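Local structure of putative cell filamentation protein (Bartonella quintana, 4N67) at residues A[13-18]-A[26-31]; A[20-25]-A[87-92]; A[51-56]-A[170-175]; A[55-60]-A[164-169]. The protein probably transfers AMP from ATP to host target proteins, as a type IV-secreted Bartonella effector whose Fic domain is captured here with bound ADP. The protein carries 2 engineered substitutions. All blocks are in the same frame, centred on the assembly; numbering follows the deposited sequence. Where two conformers were deposited one is given.

Interaction 1: A[13-18]-A[26-31]; sequences YFYKNS and GIKNPR
Y15 reaches across from segment 13-18 to meet the side chain of K28. One face of its ring carries K28 CE almost over the centre, 3.9 Å from the Y15 ring centroid and only 8° off the normal, the geometry of a CH-pi contact. K28 CD touches the same ring at Y15 CE2 (3.7 Å). Bends about chi2 and chi4 (-53° and -66°) fold the lysine back over the aromatic face and bring K28 NZ to 4.8 Å from the Y15 ring centroid, a cation-pi pair. The phenol is held at its far end as well. Y15 OH is hydrogen-bonded to the backbone N of N23 and to water 1 (2.8 Å); this water accepts from K28 NZ and donates to I27 O. Past the tyrosine the chain reverses in a type II beta turn, Y15 to S18, whose closing bond from S18 N to Y15 O is weak at 3.2 Å. The turn delivers S18 OG to water 2 (2.6 Å), and this water donates to K28 O at 2.9 Å. Just after K28 the chain enters helix 30-48, with N29 as N-cap: its OD1 accepts from the backbone N of K32.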
loop_
_atom_site.group_PDB
_atom_site.type_symbol
_atom_site.label_atom_id
_atom_site.label_comp_id
_atom_site.label_asym_id
_atom_site.label_seq_id
_atom_site.Cartn_x
_atom_site.Cartn_y
_atom_site.Cartn_z
ATOM N N TYR A 13 8.533 17.609 5.208
ATOM C CA TYR A 13 8.365 16.269 5.808
ATOM C C TYR A 13 9.474 15.915 6.789
ATOM O O TYR A 13 9.311 14.990 7.557
ATOM C CB TYR A 13 8.323 15.189 4.720
ATOM C CG TYR A 13 6.996 15.022 4.017
ATOM C CD1 TYR A 13 5.879 14.537 4.670
ATOM C CD2 TYR A 13 6.857 15.347 2.663
ATOM C CE1 TYR A 13 4.676 14.340 4.020
ATOM C CE2 TYR A 13 5.666 15.149 2.009
ATOM C CZ TYR A 13 4.563 14.687 2.669
ATOM O OH TYR A 13 3.370 14.498 1.979
ATOM N N PHE A 14 10.602 16.619 6.735
ATOM C CA PHE A 14 11.787 16.308 7.517
ATOM C C PHE A 14 12.045 17.363 8.566
ATOM O O PHE A 14 11.728 18.554 8.345
ATOM C CB PHE A 14 13.005 16.290 6.602
ATOM C CG PHE A 14 12.990 15.215 5.556
ATOM C CD1 PHE A 14 13.401 13.927 5.870
ATOM C CD2 PHE A 14 12.675 15.495 4.248
ATOM C CE1 PHE A 14 13.437 12.924 4.914
ATOM C CE2 PHE A 14 12.718 14.496 3.285
ATOM C CZ PHE A 14 13.103 13.215 3.617
ATOM N N TYR A 15 12.704 16.981 9.655
ATOM C CA TYR A 15 13.225 17.981 10.592
ATOM C C TYR A 15 14.260 18.848 9.866
ATOM O O TYR A 15 14.852 18.404 8.887
ATOM C CB TYR A 15 13.849 17.314 11.830
ATOM C CG TYR A 15 12.806 16.603 12.671
ATOM C CD1 TYR A 15 11.808 17.322 13.297
ATOM C CD2 TYR A 15 12.800 15.221 12.790
ATOM C CE1 TYR A 15 10.816 16.685 14.037
ATOM C CE2 TYR A 15 11.820 14.583 13.536
ATOM C CZ TYR A 15 10.842 15.306 14.148
ATOM O OH TYR A 15 9.849 14.626 14.842
ATOM N N LYS A 16 14.434 20.058 10.355
ATOM C CA LYS A 16 15.334 21.043 9.750
ATOM C C LYS A 16 16.725 20.462 9.582
ATOM O O LYS A 16 17.287 19.914 10.536
ATOM C CB LYS A 16 15.398 22.293 10.628
ATOM N N ASN A 17 17.250 20.543 8.357
ATOM C CA ASN A 17 18.611 20.072 8.027
ATOM C C ASN A 17 18.885 18.616 8.392
ATOM O O ASN A 17 19.992 18.276 8.809
ATOM C CB ASN A 17 19.655 20.972 8.699
ATOM N N SER A 18 17.888 17.755 8.225
ATOM C CA SER A 18 17.989 16.358 8.631
ATOM C C SER A 18 17.409 15.471 7.537
ATOM O O SER A 18 16.666 15.957 6.680
ATOM C CB SER A 18 17.226 16.157 9.948
ATOM O OG SER A 18 17.085 14.786 10.270
ATOM N N GLY A 26 9.446 10.811 19.057
ATOM C CA GLY A 26 10.537 11.497 19.726
ATOM C C GLY A 26 11.917 11.087 19.240
ATOM O O GLY A 26 12.890 11.269 19.934
ATOM N N ILE A 27 11.974 10.568 18.009
ATOM C CA ILE A 27 13.196 9.988 17.454
ATOM C C ILE A 27 13.796 10.946 16.419
ATOM O O ILE A 27 13.076 11.463 15.566
ATOM C CB ILE A 27 12.903 8.622 16.816
ATOM C CG1 ILE A 27 12.403 7.627 17.891
ATOM C CG2 ILE A 27 14.141 8.119 16.077
ATOM C CD1 ILE A 27 11.953 6.309 17.345
ATOM N N LYS A 28 15.099 11.192 16.529
ATOM C CA LYS A 28 15.798 12.047 15.548
ATOM C C LYS A 28 16.779 11.280 14.675
ATOM O O LYS A 28 17.283 11.845 13.702
ATOM C CB LYS A 28 16.517 13.226 16.216
ATOM C CG LYS A 28 15.610 14.205 16.954
ATOM C CD LYS A 28 14.467 14.718 16.081
ATOM C CE LYS A 28 13.716 15.848 16.775
ATOM N NZ LYS A 28 13.013 15.353 18.007
ATOM N N ASN A 29 17.058 10.039 15.034
ATOM C CA ASN A 29 18.010 9.188 14.330
ATOM C C ASN A 29 17.223 8.436 13.252
ATOM O O ASN A 29 16.246 7.729 13.557
ATOM C CB ASN A 29 18.645 8.251 15.349
ATOM C CG ASN A 29 19.596 7.242 14.748
ATOM O OD1 ASN A 29 19.319 6.589 13.724
ATOM N ND2 ASN A 29 20.728 7.060 15.440
ATOM N N PRO A 30 17.597 8.598 11.970
ATOM C CA PRO A 30 16.782 7.986 10.904
ATOM C C PRO A 30 16.691 6.450 10.954
ATOM O O PRO A 30 15.628 5.869 10.668
ATOM C CB PRO A 30 17.451 8.475 9.600
ATOM C CG PRO A 30 18.807 8.887 9.999
ATOM C CD PRO A 30 18.728 9.372 11.428
ATOM N N ARG A 31 17.801 5.815 11.340
ATOM C CA ARG A 31 17.866 4.370 11.510
ATOM C C ARG A 31 16.945 3.886 12.630
ATOM O O ARG A 31 16.226 2.899 12.473
ATOM C CB ARG A 31 19.300 3.953 11.837
ATOM C CG ARG A 31 19.603 2.482 11.579
ATOM C CD ARG A 31 20.800 2.001 12.381
ATOM N NE ARG A 31 20.370 1.512 13.681
ATOM C CZ ARG A 31 20.215 2.273 14.757
ATOM N NH1 ARG A 31 19.796 1.724 15.886
ATOM N NH2 ARG A 31 20.479 3.573 14.710
HETATM O O HOH W 1 11.237 13.480 16.989
HETATM O O HOH W 2 17.026 14.652 12.844
#

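Interaction 2: A[20-25]-A[87-92]; sequences TLKNKH and FEDGST
K22 lies across the ring of F87 and carries its ammonium group on to D89, in the tight turn of the hairpin that joins strands 85-86 and 92-93. The hairpin probably corresponds to the flap of Fic domains, which in relatives borders the target-binding site. The lysine is extended beyond CG, so its aliphatic part passes obliquely over one ring face: K22 CD stands 3.8 Å from the F87 ring centroid, 10° off the normal, and K22 CB touches F87 CE2, also at 3.8 Å. K22 NZ remains over that face as a cation-pi partner. It donates to the syn lone pair of D89 OD2 at 2.8 Å, completing a salt bridge, and a further bond goes to the backbone O of N12. S91 OG is close to NZ, but the angle is too poor for a hydrogen bond.

In the second shell, a type I turn from F87 to G90 closes with G90 N bonding F87 O at 2.9 Å. On the lysine side, N23 shapes the backbone just after K22: N23 ND2 donates to L21 O at 174°, while N23 OD1 accepts from H25 N in an Asx turn. A matching Asx turn fixes the carboxylate: D89 OD1 takes S91 N at 2.8 Å nearly along its C-O axis and S91 OG at 2.7 Å on its syn side.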
loop_
_atom_site.group_PDB
_atom_site.type_symbol
_atom_site.label_atom_id
_atom_site.label_comp_id
_atom_site.label_asym_id
_atom_site.label_seq_id
_atom_site.Cartn_x
_atom_site.Cartn_y
_atom_site.Cartn_z
ATOM N N THR A 20 15.789 12.824 8.685
ATOM C CA THR A 20 14.799 12.138 9.513
ATOM C C THR A 20 13.405 12.749 9.323
ATOM O O THR A 20 13.206 13.941 9.531
ATOM C CB THR A 20 15.180 12.224 10.994
ATOM O OG1 THR A 20 16.492 11.652 11.178
ATOM C CG2 THR A 20 14.213 11.464 11.858
ATOM N N LEU A 21 12.477 11.906 8.916
ATOM C CA LEU A 21 11.084 12.293 8.765
ATOM C C LEU A 21 10.528 12.709 10.114
ATOM O O LEU A 21 10.733 12.005 11.112
ATOM C CB LEU A 21 10.247 11.151 8.223
ATOM C CG LEU A 21 10.529 10.734 6.759
ATOM C CD1 LEU A 21 9.920 9.387 6.401
ATOM C CD2 LEU A 21 10.008 11.819 5.850
ATOM N N LYS A 22 9.797 13.813 10.127
ATOM C CA LYS A 22 9.059 14.223 11.306
ATOM C C LYS A 22 8.180 13.050 11.770
ATOM O O LYS A 22 7.474 12.430 10.985
ATOM C CB LYS A 22 8.175 15.428 10.991
ATOM C CG LYS A 22 8.934 16.710 10.704
ATOM C CD LYS A 22 8.034 17.871 10.317
ATOM C CE LYS A 22 8.866 19.093 9.940
ATOM N NZ LYS A 22 7.967 20.198 9.533
ATOM N N ASN A 23 8.189 12.793 13.069
ATOM C CA ASN A 23 7.476 11.643 13.607
ATOM C C ASN A 23 7.007 11.930 15.018
ATOM O O ASN A 23 7.442 12.897 15.649
ATOM C CB ASN A 23 8.351 10.386 13.575
ATOM C CG ASN A 23 9.555 10.488 14.495
ATOM O OD1 ASN A 23 9.483 10.158 15.685
ATOM N ND2 ASN A 23 10.666 11.027 13.989
ATOM N N LYS A 24 6.141 11.058 15.520
ATOM C CA LYS A 24 5.527 11.240 16.831
ATOM C C LYS A 24 6.242 10.488 17.948
ATOM O O LYS A 24 5.853 10.593 19.106
ATOM C CB LYS A 24 4.068 10.810 16.750
ATOM C CG LYS A 24 3.268 11.752 15.844
ATOM C CD LYS A 24 1.899 11.238 15.452
ATOM C CE LYS A 24 1.002 10.918 16.630
ATOM N NZ LYS A 24 -0.417 10.835 16.186
ATOM N N HIS A 25 7.311 9.771 17.609
ATOM C CA HIS A 25 7.989 8.906 18.555
ATOM C C HIS A 25 9.078 9.563 19.374
ATOM O O HIS A 25 9.617 8.935 20.290
ATOM C CB HIS A 25 8.625 7.720 17.810
ATOM C CG HIS A 25 7.649 6.792 17.221
ATOM N ND1 HIS A 25 6.716 6.128 17.968
ATOM C CD2 HIS A 25 7.422 6.445 15.935
ATOM C CE1 HIS A 25 5.991 5.358 17.182
ATOM N NE2 HIS A 25 6.404 5.538 15.936
ATOM N N PHE A 87 1.371 20.290 9.550
ATOM C CA PHE A 87 1.802 19.704 10.803
ATOM C C PHE A 87 1.412 20.596 11.993
ATOM O O PHE A 87 1.123 21.764 11.853
ATOM C CB PHE A 87 3.323 19.562 10.810
ATOM C CG PHE A 87 3.867 18.455 9.946
ATOM C CD1 PHE A 87 4.207 18.688 8.617
ATOM C CD2 PHE A 87 4.092 17.195 10.484
ATOM C CE1 PHE A 87 4.733 17.687 7.835
ATOM C CE2 PHE A 87 4.626 16.174 9.699
ATOM C CZ PHE A 87 4.956 16.427 8.365
ATOM N N GLU A 88 1.459 20.034 13.183
ATOM C CA GLU A 88 1.283 20.793 14.405
ATOM C C GLU A 88 2.282 21.956 14.492
ATOM O O GLU A 88 1.954 23.015 15.047
ATOM C CB GLU A 88 1.482 19.821 15.546
ATOM C CG GLU A 88 1.190 20.215 16.960
ATOM C CD GLU A 88 1.425 18.988 17.825
ATOM O OE1 GLU A 88 2.491 18.911 18.464
ATOM O OE2 GLU A 88 0.596 18.059 17.774
ATOM N N ASP A 89 3.463 21.806 13.889
ATOM C CA ASP A 89 4.492 22.866 13.891
ATOM C C ASP A 89 4.171 24.016 12.961
ATOM O O ASP A 89 4.930 25.010 12.910
ATOM C CB ASP A 89 5.906 22.298 13.608
ATOM C CG ASP A 89 6.092 21.786 12.186
ATOM O OD1 ASP A 89 5.440 22.276 11.250
ATOM O OD2 ASP A 89 6.931 20.900 12.002
ATOM N N GLY A 90 3.059 23.904 12.229
ATOM C CA GLY A 90 2.561 24.972 11.366
ATOM C C GLY A 90 3.032 24.953 9.923
ATOM O O GLY A 90 2.540 25.738 9.112
ATOM N N SER A 91 3.970 24.066 9.594
ATOM C CA SER A 91 4.463 23.938 8.225
ATOM C C SER A 91 3.580 22.977 7.455
ATOM O O SER A 91 2.887 22.142 8.052
ATOM C CB SER A 91 5.917 23.456 8.203
ATOM O OG SER A 91 6.037 22.095 8.588
ATOM N N THR A 92 3.619 23.112 6.128
ATOM C CA THR A 92 2.764 22.326 5.246
ATOM C C THR A 92 3.616 21.537 4.270
ATOM O O THR A 92 4.589 22.077 3.715
ATOM C CB THR A 92 1.755 23.230 4.518
ATOM O OG1 THR A 92 0.948 23.919 5.491
ATOM C CG2 THR A 92 0.838 22.441 3.604
#

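Interaction 3: A[51-56]-A[170-175]; sequences EPPPGK and LGQAAG
P53 packs its ring against Q172 and A173 on the last turn of helix 164-174, bringing a proline-rich loop in polyproline II conformation (phi/psi -60°/145° at P53) up to a helix that ends in a Schellman motif. The backbones approach most closely here, with P53 CA 6.1 Å from A173 CA.

The packing is carried by the ring carbons of the proline. P53 CB meets A173 CB at 3.8 Å, a plain methylene-to-methyl touch. P53 CG turns to the glutamine instead, 3.7 Å from Q172 CD. The two side chains cross at about a right angle, and the neighbouring ring carbon P53 CD comes within 3.8 Å of Q172 NE2. Extension of Q172, with CG anti to the backbone N (chi1 -178°) and the chain straight beyond it, carries the amide out to the proline.

Polar links run alongside. Water 3 donates to E51 O at 3.0 Å and accepts from Q172 NE2, bridging the loop backbone to the amide. The other amide atom, Q172 OE1, is hydrogen-bonded to K169 NZ, one turn back along the helix. That ammonium group also binds E51 O, so a carbonyl of the loop receives one bond from a lysine and another from water.

Backbone bonds close the helix end: A174 N donates to G171 O at 2.9 Å, and G175, at positive phi, sends its N back to Q172 O at 3.2 Å.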
loop_
_atom_site.group_PDB
_atom_site.type_symbol
_atom_site.label_atom_id
_atom_site.label_comp_id
_atom_site.label_asym_id
_atom_site.label_seq_id
_atom_site.Cartn_x
_atom_site.Cartn_y
_atom_site.Cartn_z
ATOM N N GLU A 51 -9.918 -7.125 12.303
ATOM C CA GLU A 51 -11.075 -6.368 11.834
ATOM C C GLU A 51 -11.714 -7.006 10.608
ATOM O O GLU A 51 -11.033 -7.546 9.757
ATOM C CB GLU A 51 -10.673 -4.919 11.545
ATOM C CG GLU A 51 -10.157 -4.191 12.787
ATOM C CD GLU A 51 -11.157 -4.115 13.931
ATOM O OE1 GLU A 51 -12.382 -4.060 13.659
ATOM O OE2 GLU A 51 -10.719 -4.104 15.116
ATOM N N PRO A 52 -13.052 -6.953 10.514
ATOM C CA PRO A 52 -13.711 -7.542 9.339
ATOM C C PRO A 52 -13.429 -6.764 8.074
ATOM O O PRO A 52 -13.302 -5.525 8.143
ATOM C CB PRO A 52 -15.203 -7.477 9.685
ATOM C CG PRO A 52 -15.313 -6.472 10.757
ATOM C CD PRO A 52 -14.003 -6.369 11.464
ATOM N N PRO A 53 -13.300 -7.461 6.925
ATOM C CA PRO A 53 -13.202 -6.760 5.650
ATOM C C PRO A 53 -14.453 -5.922 5.434
ATOM O O PRO A 53 -15.526 -6.361 5.803
ATOM C CB PRO A 53 -13.162 -7.874 4.602
ATOM C CG PRO A 53 -12.841 -9.122 5.343
ATOM C CD PRO A 53 -13.271 -8.930 6.764
ATOM N N PRO A 54 -14.313 -4.745 4.812
ATOM C CA PRO A 54 -15.434 -3.881 4.486
ATOM C C PRO A 54 -16.221 -4.412 3.279
ATOM O O PRO A 54 -15.749 -5.304 2.549
ATOM C CB PRO A 54 -14.718 -2.556 4.183
ATOM C CG PRO A 54 -13.516 -3.008 3.466
ATOM C CD PRO A 54 -13.059 -4.211 4.253
ATOM N N GLY A 55 -17.415 -3.876 3.059
ATOM C CA GLY A 55 -18.179 -4.146 1.838
ATOM C C GLY A 55 -17.629 -3.408 0.627
ATOM O O GLY A 55 -17.780 -3.886 -0.515
ATOM N N LYS A 56 -17.000 -2.241 0.862
ATOM C CA LYS A 56 -16.397 -1.441 -0.206
ATOM C C LYS A 56 -14.877 -1.368 -0.058
ATOM O O LYS A 56 -14.354 -0.905 0.966
ATOM C CB LYS A 56 -16.873 0.007 -0.197
ATOM C CG LYS A 56 -18.286 0.261 -0.608
ATOM C CD LYS A 56 -18.459 1.773 -0.730
ATOM C CE LYS A 56 -19.906 2.162 -0.731
ATOM N NZ LYS A 56 -20.630 1.520 -1.857
ATOM N N LEU A 170 -8.972 -7.812 0.882
ATOM C CA LEU A 170 -9.696 -8.075 -0.365
ATOM C C LEU A 170 -9.770 -9.586 -0.614
ATOM O O LEU A 170 -10.826 -10.141 -0.934
ATOM C CB LEU A 170 -8.993 -7.382 -1.524
ATOM C CG LEU A 170 -9.646 -7.491 -2.899
ATOM C CD1 LEU A 170 -10.998 -6.797 -2.949
ATOM C CD2 LEU A 170 -8.697 -6.936 -3.962
ATOM N N GLY A 171 -8.636 -10.262 -0.462
ATOM C CA GLY A 171 -8.592 -11.711 -0.580
ATOM C C GLY A 171 -9.559 -12.398 0.373
ATOM O O GLY A 171 -10.357 -13.247 -0.023
ATOM N N GLN A 172 -9.499 -11.984 1.634
ATOM C CA GLN A 172 -10.309 -12.576 2.677
ATOM C C GLN A 172 -11.786 -12.487 2.344
ATOM O O GLN A 172 -12.530 -13.471 2.479
ATOM C CB GLN A 172 -10.023 -11.920 4.018
ATOM C CG GLN A 172 -10.805 -12.508 5.192
ATOM C CD GLN A 172 -10.556 -11.744 6.480
ATOM O OE1 GLN A 172 -9.729 -10.825 6.537
ATOM N NE2 GLN A 172 -11.292 -12.101 7.523
ATOM N N ALA A 173 -12.209 -11.338 1.854
ATOM C CA ALA A 173 -13.607 -11.186 1.515
ATOM C C ALA A 173 -14.001 -11.999 0.265
ATOM O O ALA A 173 -15.192 -12.288 0.077
ATOM C CB ALA A 173 -13.948 -9.725 1.352
ATOM N N ALA A 174 -13.028 -12.367 -0.570
ATOM C CA ALA A 174 -13.255 -13.137 -1.811
ATOM C C ALA A 174 -13.079 -14.620 -1.592
ATOM O O ALA A 174 -13.234 -15.379 -2.569
ATOM C CB ALA A 174 -12.317 -12.677 -2.905
ATOM N N GLY A 175 -12.748 -15.019 -0.359
ATOM C CA GLY A 175 -12.523 -16.435 -0.012
ATOM C C GLY A 175 -11.101 -16.946 -0.184
ATOM O O GLY A 175 -10.876 -18.149 -0.186
HETATM O O HOH W 3 -10.995 -10.565 10.062
#

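Interaction 4: A[55-60]-A[164-169]; sequences GKFDAA and RMFMEK
F57 presents the edge of its ring to a face of F166, a T-shaped pair with the centroids of the two rings 5.9 Å apart and their planes at 84°. The contact is extended by the start of the F57 side chain, where F57 CB lies 3.8 Å from F166 CZ. With chi1 at -178°, the F166 ring swings away from its own backbone nitrogen and out from helix 164-174 toward the loop before helix 59-70. The edge of the F166 ring meets that loop's backbone, with D58 O near the ring plane and 3.9 Å from F166 CE2. F57 in turn leans along the helix to K169: its CZ is 3.5 Å from K169 O, approached obliquely, and its CE2 is 4.0 Å from K169 CB.

This pair belongs to the buried helical core of the Fic fold, where L124 of helix 112-126 touches both rings and L62, I65 and L149 surround F166. R164, the last arginine of the HPFxxGNGRxxR signature, lies at the start of the modelled helix 164-174, yet the F166 side chain is about 11 Å from the bound ADP, so the pair does not touch the nucleotide. The next residue after F57, D58, is the N-cap of helix 59-70, its OD1 accepting from Y61 N.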
loop_
_atom_site.group_PDB
_atom_site.type_symbol
_atom_site.label_atom_id
_atom_site.label_comp_id
_atom_site.label_asym_id
_atom_site.label_seq_id
_atom_site.Cartn_x
_atom_site.Cartn_y
_atom_site.Cartn_z
ATOM N N GLY A 55 -17.415 -3.876 3.059
ATOM C CA GLY A 55 -18.179 -4.146 1.838
ATOM C C GLY A 55 -17.629 -3.408 0.627
ATOM O O GLY A 55 -17.780 -3.886 -0.515
ATOM N N LYS A 56 -17.000 -2.241 0.862
ATOM C CA LYS A 56 -16.397 -1.441 -0.206
ATOM C C LYS A 56 -14.877 -1.368 -0.058
ATOM O O LYS A 56 -14.354 -0.905 0.966
ATOM C CB LYS A 56 -16.873 0.007 -0.197
ATOM C CG LYS A 56 -18.286 0.261 -0.608
ATOM C CD LYS A 56 -18.459 1.773 -0.730
ATOM C CE LYS A 56 -19.906 2.162 -0.731
ATOM N NZ LYS A 56 -20.630 1.520 -1.857
ATOM N N PHE A 57 -14.182 -1.798 -1.099
ATOM C CA PHE A 57 -12.716 -1.725 -1.127
ATOM C C PHE A 57 -12.349 -0.518 -1.961
ATOM O O PHE A 57 -12.170 -0.589 -3.186
ATOM C CB PHE A 57 -12.137 -3.042 -1.673
ATOM C CG PHE A 57 -12.239 -4.163 -0.688
ATOM C CD1 PHE A 57 -13.366 -4.963 -0.620
ATOM C CD2 PHE A 57 -11.194 -4.402 0.194
ATOM C CE1 PHE A 57 -13.452 -5.968 0.322
ATOM C CE2 PHE A 57 -11.287 -5.386 1.137
ATOM C CZ PHE A 57 -12.402 -6.177 1.195
ATOM N N ASP A 58 -12.326 0.642 -1.312
ATOM C CA ASP A 58 -12.181 1.906 -2.006
ATOM C C ASP A 58 -11.003 2.728 -1.486
ATOM O O ASP A 58 -10.245 2.294 -0.596
ATOM C CB ASP A 58 -13.498 2.693 -1.945
ATOM C CG ASP A 58 -13.982 3.006 -0.512
ATOM O OD1 ASP A 58 -13.249 2.724 0.448
ATOM O OD2 ASP A 58 -15.126 3.554 -0.404
ATOM N N ALA A 59 -10.804 3.916 -2.050
ATOM C CA ALA A 59 -9.691 4.762 -1.615
ATOM C C ALA A 59 -9.792 5.123 -0.130
ATOM O O ALA A 59 -8.784 5.229 0.577
ATOM C CB ALA A 59 -9.616 6.001 -2.472
ATOM N N ALA A 60 -11.015 5.319 0.342
ATOM C CA ALA A 60 -11.226 5.593 1.762
ATOM C C ALA A 60 -10.735 4.465 2.615
ATOM O O ALA A 60 -10.137 4.688 3.665
ATOM C CB ALA A 60 -12.671 5.867 2.062
ATOM N N ARG A 164 -0.282 -4.119 0.783
ATOM C CA ARG A 164 -0.317 -5.544 1.138
ATOM C C ARG A 164 -1.494 -5.854 2.054
ATOM O O ARG A 164 -2.188 -6.847 1.863
ATOM C CB ARG A 164 1.009 -6.026 1.758
ATOM C CG ARG A 164 2.127 -6.043 0.758
ATOM C CD ARG A 164 3.403 -6.668 1.264
ATOM N NE ARG A 164 4.068 -5.954 2.343
ATOM C CZ ARG A 164 4.953 -4.973 2.196
ATOM N NH1 ARG A 164 5.535 -4.467 3.275
ATOM N NH2 ARG A 164 5.292 -4.497 1.004
ATOM N N MET A 165 -1.783 -4.994 3.032
ATOM C CA MET A 165 -2.924 -5.233 3.903
ATOM C C MET A 165 -4.241 -5.117 3.128
ATOM O O MET A 165 -5.168 -5.888 3.319
ATOM C CB MET A 165 -2.933 -4.277 5.100
ATOM C CG MET A 165 -4.050 -4.521 6.072
ATOM S SD MET A 165 -4.086 -6.191 6.759
ATOM C CE MET A 165 -2.608 -6.195 7.739
ATOM N N PHE A 166 -4.331 -4.143 2.238
ATOM C CA PHE A 166 -5.513 -4.027 1.406
ATOM C C PHE A 166 -5.763 -5.347 0.668
ATOM O O PHE A 166 -6.889 -5.841 0.606
ATOM C CB PHE A 166 -5.324 -2.830 0.442
ATOM C CG PHE A 166 -6.492 -2.537 -0.471
ATOM C CD1 PHE A 166 -6.638 -3.183 -1.684
ATOM C CD2 PHE A 166 -7.364 -1.507 -0.142
ATOM C CE1 PHE A 166 -7.682 -2.869 -2.522
ATOM C CE2 PHE A 166 -8.405 -1.169 -0.995
ATOM C CZ PHE A 166 -8.545 -1.859 -2.174
ATOM N N MET A 167 -4.695 -5.910 0.109
ATOM C CA MET A 167 -4.843 -7.193 -0.589
ATOM C C MET A 167 -5.229 -8.324 0.321
ATOM O O MET A 167 -6.065 -9.158 -0.045
ATOM C CB MET A 167 -3.556 -7.590 -1.307
ATOM C CG MET A 167 -3.096 -6.605 -2.336
ATOM S SD MET A 167 -4.312 -6.120 -3.557
ATOM C CE MET A 167 -4.739 -7.691 -4.310
ATOM N N GLU A 168 -4.662 -8.364 1.523
ATOM C CA GLU A 168 -5.048 -9.418 2.451
ATOM C C GLU A 168 -6.543 -9.395 2.720
ATOM O O GLU A 168 -7.213 -10.427 2.713
ATOM C CB GLU A 168 -4.316 -9.281 3.783
ATOM C CG GLU A 168 -2.814 -9.558 3.777
ATOM C CD GLU A 168 -2.214 -9.589 5.192
ATOM O OE1 GLU A 168 -2.918 -10.023 6.121
ATOM O OE2 GLU A 168 -1.053 -9.172 5.319
ATOM N N LYS A 169 -7.093 -8.199 2.925
ATOM C CA LYS A 169 -8.495 -8.091 3.255
ATOM C C LYS A 169 -9.399 -8.298 2.041
ATOM O O LYS A 169 -10.456 -8.919 2.146
ATOM C CB LYS A 169 -8.780 -6.758 3.954
ATOM C CG LYS A 169 -8.219 -6.718 5.373
ATOM C CD LYS A 169 -9.085 -7.527 6.345
ATOM C CE LYS A 169 -8.315 -7.972 7.579
ATOM N NZ LYS A 169 -8.979 -9.093 8.281
#

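From the N terminus, interaction 1 closes the shortest loop, bringing 13-18 back to the start of helix 30-48. Interaction 2 starts inside that loop, at 20-25, and runs out to the hairpin at 87-92, so the two cross; they also touch, through the bonds K28 O to T20 OG1 and Y13 O to K22 N. Interactions 3 and 4 start from the same stretch between helices 30-48 and 59-70, sharing G55 and K56, and each crosses interaction 2; interaction 4 closes earlier on helix 164-174. The centres of interactions 1 and 3 are about 37 Å apart: interaction 1 ties the leading arm to helix 30-48, interaction 2 ties it to the hairpin, and the later pair join the 51-60 loop to helix 164-174.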